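Major exported protein (Pseudomonas aeruginosa, PDB 3HE1) is a secreted Hcp-family protein, probably a ring-forming component of the type VI secretion system that stacks into the tube delivered with its effectors. Local coordinates at residues 27-41 with 53-65. Residues are numbered along the deposited sequence; the frame is centred on the assembly and turned at random.
Sequences AYMSITGTKQGLITA and YQEGHEDQVMVQG
The rings of Y28 and H57 lie face to face, centroids 3.9 Å apart and planes only 3° from parallel, with H57 CG over the centre of the tyrosine ring. H57 CB covers the same face as a CH-pi partner, over the CD1-CE1 side of the Y28 ring. Y28 CG stands anti to its carbonyl carbon (chi1 -71°), which places the ring over H57, with its CE1 side near M62: M62 CG touches Y28 CE1 at 3.8 Å. Beyond the stack, H57 NE2 is hydrogen-bonded to the Y121 hydroxyl, which helps to fix the turn of the imidazole, and F44 meets Y28 edge-to-face. Backbone bonds join strand 27-33 to the start of strand 61-71 as antiparallel neighbours in the curled beta-barrel of the Hcp fold: V63 N to A27 O, M29 N to V61 O (2.9 Å) and, less certainly placed, V61 N to M29 O. Y28 and M62 form the non-hydrogen-bonded pair between them, and Y28 CA adds a CH...O contact to V61 O. Apolar contacts occupy the sheet face carrying A27, M29, V61 and V63. The selenomethionine M29 bends at chi3 (37°), bringing M29 CE to 3.5 Å from V63 CG2 and 3.7 Å from V61 CG2; I92 and I118 pack against it. Where the chain turns back through 38-41, T40 OG1 donates to D59 O (2.6 Å), and I31 N reaches the same hydroxyl in a weak bond.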
ATOM      1  N   ALA A  27      23.632   9.547   8.603  1.00 32.81           N
ATOM      2  CA  ALA A  27      24.311  10.733   8.128  1.00 27.46           C
ATOM      3  C   ALA A  27      24.247  11.746   9.266  1.00 35.91           C
ATOM      4  O   ALA A  27      23.366  11.659  10.142  1.00 34.58           O
ATOM      5  CB  ALA A  27      23.626  11.263   6.882  1.00 21.08           C
ATOM      6  N   TYR A  28      25.199  12.674   9.291  1.00 26.01           N
ATOM      7  CA  TYR A  28      25.154  13.780  10.246  1.00 31.15           C
ATOM      8  C   TYR A  28      25.273  15.037   9.434  1.00 22.24           C
ATOM      9  O   TYR A  28      25.886  15.019   8.376  1.00 29.93           O
ATOM     10  CB  TYR A  28      26.267  13.677  11.292  1.00 15.40           C
ATOM     11  CG  TYR A  28      26.035  12.550  12.274  1.00 41.90           C
ATOM     12  CD1 TYR A  28      25.198  12.726  13.370  1.00 39.58           C
ATOM     13  CD2 TYR A  28      26.626  11.302  12.089  1.00 30.22           C
ATOM     14  CE1 TYR A  28      24.963  11.696  14.264  1.00 42.93           C
ATOM     15  CE2 TYR A  28      26.401  10.260  12.984  1.00 18.07           C
ATOM     16  CZ  TYR A  28      25.567  10.466  14.068  1.00 61.01           C
ATOM     17  OH  TYR A  28      25.332   9.443  14.965  1.00 86.90           O
HETATM   18  N   MSE A  29      24.674  16.121   9.900  1.00 20.13           N
HETATM   19  CA  MSE A  29      24.629  17.335   9.094  1.00 35.17           C
HETATM   20  C   MSE A  29      25.026  18.572   9.893  1.00 27.50           C
HETATM   21  O   MSE A  29      24.962  18.593  11.113  1.00 35.59           O
HETATM   22  CB  MSE A  29      23.232  17.506   8.476  1.00 28.03           C
HETATM   23  CG  MSE A  29      23.005  18.780   7.638  1.00 23.11           C
HETATM   24 SE   MSE A  29      21.149  18.804   7.038  0.58 31.92          SE
HETATM   25  CE  MSE A  29      20.406  18.033   8.670  1.00 27.14           C
ATOM     26  N   SER A  30      25.453  19.603   9.188  1.00 28.75           N
ATOM     27  CA  SER A  30      25.741  20.867   9.823  1.00 34.79           C
ATOM     28  C   SER A  30      25.056  21.934   9.012  1.00 42.31           C
ATOM     29  O   SER A  30      24.980  21.854   7.776  1.00 36.72           O
ATOM     30  CB  SER A  30      27.252  21.130   9.891  1.00 33.61           C
ATOM     31  OG  SER A  30      27.813  21.281   8.596  1.00 51.43           O
ATOM     32  N   ILE A  31      24.527  22.922   9.715  1.00 22.64           N
ATOM     33  CA  ILE A  31      23.999  24.082   9.043  1.00 32.19           C
ATOM     34  C   ILE A  31      24.610  25.353   9.600  1.00 24.44           C
ATOM     35  O   ILE A  31      24.723  25.522  10.801  1.00 28.22           O
ATOM     36  CB  ILE A  31      22.475  24.120   9.106  1.00 45.86           C
ATOM     37  CG1 ILE A  31      21.928  22.801   8.527  1.00 27.16           C
ATOM     38  CG2 ILE A  31      21.961  25.361   8.369  1.00 24.28           C
ATOM     39  CD1 ILE A  31      20.411  22.674   8.472  1.00 18.79           C
ATOM     40  N   THR A  32      25.059  26.214   8.700  1.00 29.61           N
ATOM     41  CA  THR A  32      25.464  27.567   9.058  1.00 52.48           C
ATOM     42  C   THR A  32      24.572  28.527   8.297  1.00 52.30           C
ATOM     43  O   THR A  32      24.545  28.506   7.060  1.00 35.93           O
ATOM     44  CB  THR A  32      26.936  27.866   8.699  1.00 36.37           C
ATOM     45  OG1 THR A  32      27.799  27.049   9.495  1.00 22.30           O
ATOM     46  CG2 THR A  32      27.264  29.334   8.964  1.00 22.26           C
ATOM     47  N   GLY A  33      23.830  29.351   9.035  1.00 35.13           N
ATOM     48  CA  GLY A  33      22.935  30.320   8.427  1.00 32.22           C
ATOM     49  C   GLY A  33      23.541  31.710   8.460  1.00 18.92           C
ATOM     50  O   GLY A  33      24.209  32.084   9.421  1.00 30.87           O
ATOM     51  N   THR A  34      23.314  32.480   7.406  1.00 27.61           N
ATOM     52  CA  THR A  34      23.834  33.840   7.336  1.00 35.23           C
ATOM     53  C   THR A  34      23.471  34.651   8.580  1.00 29.21           C
ATOM     54  O   THR A  34      24.264  35.473   9.058  1.00 46.66           O
ATOM     55  CB  THR A  34      23.331  34.579   6.072  1.00 31.13           C
ATOM     56  OG1 THR A  34      21.944  34.287   5.858  1.00 54.80           O
ATOM     57  CG2 THR A  34      24.140  34.163   4.847  1.00 38.28           C
ATOM     58  N   LYS A  35      22.276  34.409   9.106  1.00 39.48           N
ATOM     59  CA  LYS A  35      21.794  35.147  10.267  1.00 46.17           C
ATOM     60  C   LYS A  35      22.098  34.443  11.584  1.00 38.21           C
ATOM     61  O   LYS A  35      22.504  35.083  12.550  1.00 42.09           O
ATOM     62  CB  LYS A  35      20.294  35.417  10.150  1.00 35.61           C
ATOM     63  CG  LYS A  35      19.932  36.360   9.015  1.00 46.71           C
ATOM     64  CD  LYS A  35      19.926  35.653   7.658  1.00 35.21           C
ATOM     65  CE  LYS A  35      19.722  36.641   6.527  1.00 24.50           C
ATOM     66  NZ  LYS A  35      19.049  36.026   5.369  1.00 32.73           N
ATOM     67  N   GLN A  36      21.917  33.126  11.607  1.00 30.54           N
ATOM     68  CA  GLN A  36      21.986  32.361  12.845  1.00 18.08           C
ATOM     69  C   GLN A  36      23.332  31.705  13.166  1.00 28.63           C
ATOM     70  O   GLN A  36      23.512  31.163  14.258  1.00 25.13           O
ATOM     71  CB  GLN A  36      20.907  31.284  12.843  1.00 42.74           C
ATOM     72  CG  GLN A  36      19.498  31.817  12.680  1.00 42.20           C
ATOM     73  CD  GLN A  36      18.444  30.794  13.077  1.00 53.65           C
ATOM     74  OE1 GLN A  36      18.422  30.320  14.219  1.00 33.17           O
ATOM     75  NE2 GLN A  36      17.558  30.455  12.140  1.00 27.25           N
ATOM     76  N   GLY A  37      24.274  31.741  12.233  1.00 37.07           N
ATOM     77  CA  GLY A  37      25.548  31.077  12.455  1.00 34.10           C
ATOM     78  C   GLY A  37      25.401  29.570  12.298  1.00 27.41           C
ATOM     79  O   GLY A  37      24.686  29.112  11.406  1.00 30.27           O
ATOM     80  N   LEU A  38      26.075  28.804  13.153  1.00 24.89           N
ATOM     81  CA  LEU A  38      26.000  27.345  13.116  1.00 26.00           C
ATOM     82  C   LEU A  38      24.719  26.901  13.803  1.00 30.40           C
ATOM     83  O   LEU A  38      24.593  26.986  15.029  1.00 41.15           O
ATOM     84  CB  LEU A  38      27.239  26.700  13.770  1.00 14.31           C
ATOM     85  CG  LEU A  38      27.394  25.174  13.626  1.00 33.82           C
ATOM     86  CD1 LEU A  38      27.337  24.721  12.172  1.00 26.94           C
ATOM     87  CD2 LEU A  38      28.669  24.668  14.283  1.00 26.51           C
ATOM     88  N   ILE A  39      23.764  26.443  13.005  1.00 18.80           N
ATOM     89  CA  ILE A  39      22.426  26.162  13.507  1.00 15.90           C
ATOM     90  C   ILE A  39      22.392  24.806  14.192  1.00 23.44           C
ATOM     91  O   ILE A  39      21.533  24.538  15.019  1.00 20.61           O
ATOM     92  CB  ILE A  39      21.374  26.279  12.383  1.00 25.77           C
ATOM     93  CG1 ILE A  39      21.106  27.763  12.087  1.00 29.87           C
ATOM     94  CG2 ILE A  39      20.080  25.538  12.744  1.00 28.34           C
ATOM     95  CD1 ILE A  39      20.504  28.038  10.708  1.00 35.67           C
ATOM     96  N   THR A  40      23.369  23.968  13.872  1.00 20.93           N
ATOM     97  CA  THR A  40      23.406  22.612  14.393  1.00 25.37           C
ATOM     98  C   THR A  40      24.349  22.516  15.599  1.00 28.31           C
ATOM     99  O   THR A  40      24.670  21.425  16.060  1.00 37.44           O
ATOM    100  CB  THR A  40      23.875  21.643  13.298  1.00 40.54           C
ATOM    101  OG1 THR A  40      25.217  21.979  12.926  1.00 29.93           O
ATOM    102  CG2 THR A  40      22.979  21.752  12.061  1.00 26.32           C
ATOM    103  N   ALA A  41      24.787  23.667  16.105  1.00 35.10           N
ATOM    104  CA  ALA A  41      25.708  23.729  17.245  1.00 12.10           C
ATOM    105  C   ALA A  41      25.119  23.149  18.538  1.00 40.92           C
ATOM    106  O   ALA A  41      24.089  23.620  19.020  1.00 38.16           O
ATOM    107  CB  ALA A  41      26.157  25.172  17.480  1.00 32.28           C
ATOM    108  N   TYR A  53      21.556  10.258  22.217  1.00 36.06           N
ATOM    109  CA  TYR A  53      22.894  10.834  22.105  1.00 44.52           C
ATOM    110  C   TYR A  53      24.024   9.813  22.005  1.00 54.65           C
ATOM    111  O   TYR A  53      24.131   8.885  22.809  1.00 53.59           O
ATOM    112  CB  TYR A  53      23.169  11.793  23.272  1.00 38.12           C
ATOM    113  CG  TYR A  53      24.643  12.107  23.482  1.00 53.88           C
ATOM    114  CD1 TYR A  53      25.276  13.120  22.761  1.00 43.07           C
ATOM    115  CD2 TYR A  53      25.401  11.390  24.402  1.00 46.70           C
ATOM    116  CE1 TYR A  53      26.623  13.405  22.946  1.00 33.90           C
ATOM    117  CE2 TYR A  53      26.749  11.669  24.596  1.00 55.23           C
ATOM    118  CZ  TYR A  53      27.353  12.674  23.868  1.00 60.20           C
ATOM    119  OH  TYR A  53      28.687  12.943  24.072  1.00 43.24           O
ATOM    120  N   GLN A  54      24.867  10.005  20.998  1.00 50.23           N
ATOM    121  CA  GLN A  54      26.141   9.318  20.900  1.00 33.53           C
ATOM    122  C   GLN A  54      27.192  10.396  20.676  1.00 49.72           C
ATOM    123  O   GLN A  54      26.975  11.327  19.890  1.00 31.08           O
ATOM    124  CB  GLN A  54      26.144   8.328  19.732  1.00 39.69           C
ATOM    125  CG  GLN A  54      27.515   7.712  19.446  1.00 52.98           C
ATOM    126  CD  GLN A  54      27.587   7.025  18.090  1.00 81.88           C
ATOM    127  OE1 GLN A  54      27.207   7.599  17.066  1.00 97.03           O
ATOM    128  NE2 GLN A  54      28.085   5.790  18.076  1.00 40.74           N
ATOM    129  N   GLU A  55      28.315  10.283  21.383  1.00 37.50           N
ATOM    130  CA  GLU A  55      29.382  11.271  21.285  1.00 36.09           C
ATOM    131  C   GLU A  55      30.047  11.248  19.913  1.00 26.08           C
ATOM    132  O   GLU A  55      30.036  10.230  19.218  1.00 29.61           O
ATOM    133  CB  GLU A  55      30.424  11.056  22.392  1.00 44.37           C
ATOM    134  CG  GLU A  55      31.091   9.684  22.389  1.00 50.59           C
ATOM    135  CD  GLU A  55      32.072   9.499  23.545  1.00 51.48           C
ATOM    136  OE1 GLU A  55      32.388  10.493  24.238  1.00 47.09           O
ATOM    137  OE2 GLU A  55      32.525   8.353  23.760  1.00 46.78           O
ATOM    138  N   GLY A  56      30.619  12.382  19.524  1.00 35.16           N
ATOM    139  CA  GLY A  56      31.371  12.470  18.287  1.00 30.81           C
ATOM    140  C   GLY A  56      30.766  13.360  17.209  1.00 32.47           C
ATOM    141  O   GLY A  56      31.392  13.591  16.177  1.00 45.53           O
ATOM    142  N   HIS A  57      29.557  13.860  17.437  1.00 26.51           N
ATOM    143  CA  HIS A  57      28.872  14.648  16.421  1.00 28.40           C
ATOM    144  C   HIS A  57      28.031  15.734  17.055  1.00 27.49           C
ATOM    145  O   HIS A  57      26.977  16.098  16.547  1.00 15.68           O
ATOM    146  CB  HIS A  57      28.038  13.745  15.513  1.00 29.57           C
ATOM    147  CG  HIS A  57      28.865  12.809  14.688  1.00 36.39           C
ATOM    148  ND1 HIS A  57      29.118  11.509  15.067  1.00 36.81           N
ATOM    149  CD2 HIS A  57      29.527  12.997  13.520  1.00 33.71           C
ATOM    150  CE1 HIS A  57      29.888  10.930  14.161  1.00 48.23           C
ATOM    151  NE2 HIS A  57      30.149  11.812  13.212  1.00 49.65           N
ATOM    152  N   GLU A  58      28.550  16.266  18.160  1.00 37.97           N
ATOM    153  CA  GLU A  58      27.832  17.205  19.019  1.00 26.88           C
ATOM    154  C   GLU A  58      27.353  18.474  18.317  1.00 31.53           C
ATOM    155  O   GLU A  58      26.388  19.085  18.756  1.00 37.36           O
ATOM    156  CB  GLU A  58      28.694  17.576  20.237  1.00 28.24           C
ATOM    157  CG  GLU A  58      28.893  16.438  21.250  1.00 38.25           C
ATOM    158  CD  GLU A  58      30.106  15.547  20.956  1.00 42.51           C
ATOM    159  OE1 GLU A  58      30.798  15.756  19.932  1.00 33.53           O
ATOM    160  OE2 GLU A  58      30.373  14.633  21.770  1.00 33.89           O
ATOM    161  N   ASP A  59      28.019  18.874  17.237  1.00 40.31           N
ATOM    162  CA  ASP A  59      27.645  20.110  16.552  1.00 33.90           C
ATOM    163  C   ASP A  59      26.982  19.826  15.220  1.00 34.28           C
ATOM    164  O   ASP A  59      26.936  20.680  14.331  1.00 23.79           O
ATOM    165  CB  ASP A  59      28.849  21.032  16.373  1.00 30.17           C
ATOM    166  CG  ASP A  59      29.469  21.415  17.686  1.00 35.92           C
ATOM    167  OD1 ASP A  59      28.702  21.617  18.653  1.00 37.43           O
ATOM    168  OD2 ASP A  59      30.717  21.491  17.753  1.00 49.01           O
ATOM    169  N   GLN A  60      26.466  18.611  15.103  1.00 32.36           N
ATOM    170  CA  GLN A  60      25.652  18.238  13.962  1.00 42.75           C
ATOM    171  C   GLN A  60      24.279  17.750  14.396  1.00 39.94           C
ATOM    172  O   GLN A  60      23.947  17.683  15.583  1.00 23.91           O
ATOM    173  CB  GLN A  60      26.329  17.136  13.141  1.00 42.26           C
ATOM    174  CG  GLN A  60      27.474  17.601  12.261  1.00 20.83           C
ATOM    175  CD  GLN A  60      28.384  16.455  11.868  1.00 32.59           C
ATOM    176  OE1 GLN A  60      28.736  16.300  10.699  1.00 39.09           O
ATOM    177  NE2 GLN A  60      28.759  15.633  12.845  1.00 42.31           N
ATOM    178  N   VAL A  61      23.495  17.393  13.396  1.00 33.30           N
ATOM    179  CA  VAL A  61      22.193  16.799  13.594  1.00 39.77           C
ATOM    180  C   VAL A  61      22.172  15.407  12.948  1.00 29.94           C
ATOM    181  O   VAL A  61      22.777  15.186  11.901  1.00 34.37           O
ATOM    182  CB  VAL A  61      21.094  17.722  13.014  1.00 54.64           C
ATOM    183  CG1 VAL A  61      21.728  18.842  12.198  1.00 48.11           C
ATOM    184  CG2 VAL A  61      20.100  16.936  12.180  1.00 79.98           C
HETATM  185  N   MSE A  62      21.475  14.480  13.595  1.00 46.68           N
HETATM  186  CA  MSE A  62      21.350  13.093  13.157  1.00 34.18           C
HETATM  187  C   MSE A  62      20.315  12.930  12.040  1.00 54.83           C
HETATM  188  O   MSE A  62      19.107  12.946  12.294  1.00 54.72           O
HETATM  189  CB  MSE A  62      20.893  12.270  14.354  1.00 21.03           C
HETATM  190  CG  MSE A  62      21.306  10.824  14.345  1.00 70.59           C
HETATM  191 SE   MSE A  62      20.164   9.949  15.636  0.71 61.45          SE
HETATM  192  CE  MSE A  62      18.445  10.429  14.821  1.00 26.34           C
ATOM    193  N   VAL A  63      20.781  12.751  10.809  1.00 51.29           N
ATOM    194  CA  VAL A  63      19.877  12.618   9.669  1.00 22.29           C
ATOM    195  C   VAL A  63      19.393  11.184   9.490  1.00 44.05           C
ATOM    196  O   VAL A  63      20.186  10.279   9.234  1.00 36.84           O
ATOM    197  CB  VAL A  63      20.546  13.063   8.378  1.00 28.93           C
ATOM    198  CG1 VAL A  63      19.686  12.663   7.194  1.00 32.98           C
ATOM    199  CG2 VAL A  63      20.777  14.557   8.406  1.00 23.17           C
ATOM    200  N   GLN A  64      18.086  10.984   9.631  1.00 52.02           N
ATOM    201  CA  GLN A  64      17.489   9.654   9.514  1.00 44.58           C
ATOM    202  C   GLN A  64      16.720   9.469   8.191  1.00 41.76           C
ATOM    203  O   GLN A  64      16.065   8.445   7.984  1.00 34.59           O
ATOM    204  CB  GLN A  64      16.593   9.351  10.729  1.00 32.24           C
ATOM    205  CG  GLN A  64      17.352   9.135  12.046  1.00 61.58           C
ATOM    206  CD  GLN A  64      17.514   7.664  12.430  1.00 88.24           C
ATOM    207  OE1 GLN A  64      16.567   6.875  12.347  1.00 95.64           O
ATOM    208  NE2 GLN A  64      18.712   7.296  12.875  1.00 59.78           N
ATOM    209  N   GLY A  65      16.819  10.455   7.301  1.00 33.61           N
ATOM    210  CA  GLY A  65      16.210  10.375   5.985  1.00 27.21           C
ATOM    211  C   GLY A  65      17.018  11.124   4.942  1.00 20.79           C
ATOM    212  O   GLY A  65      17.858  11.950   5.277  1.00 24.51           O
TER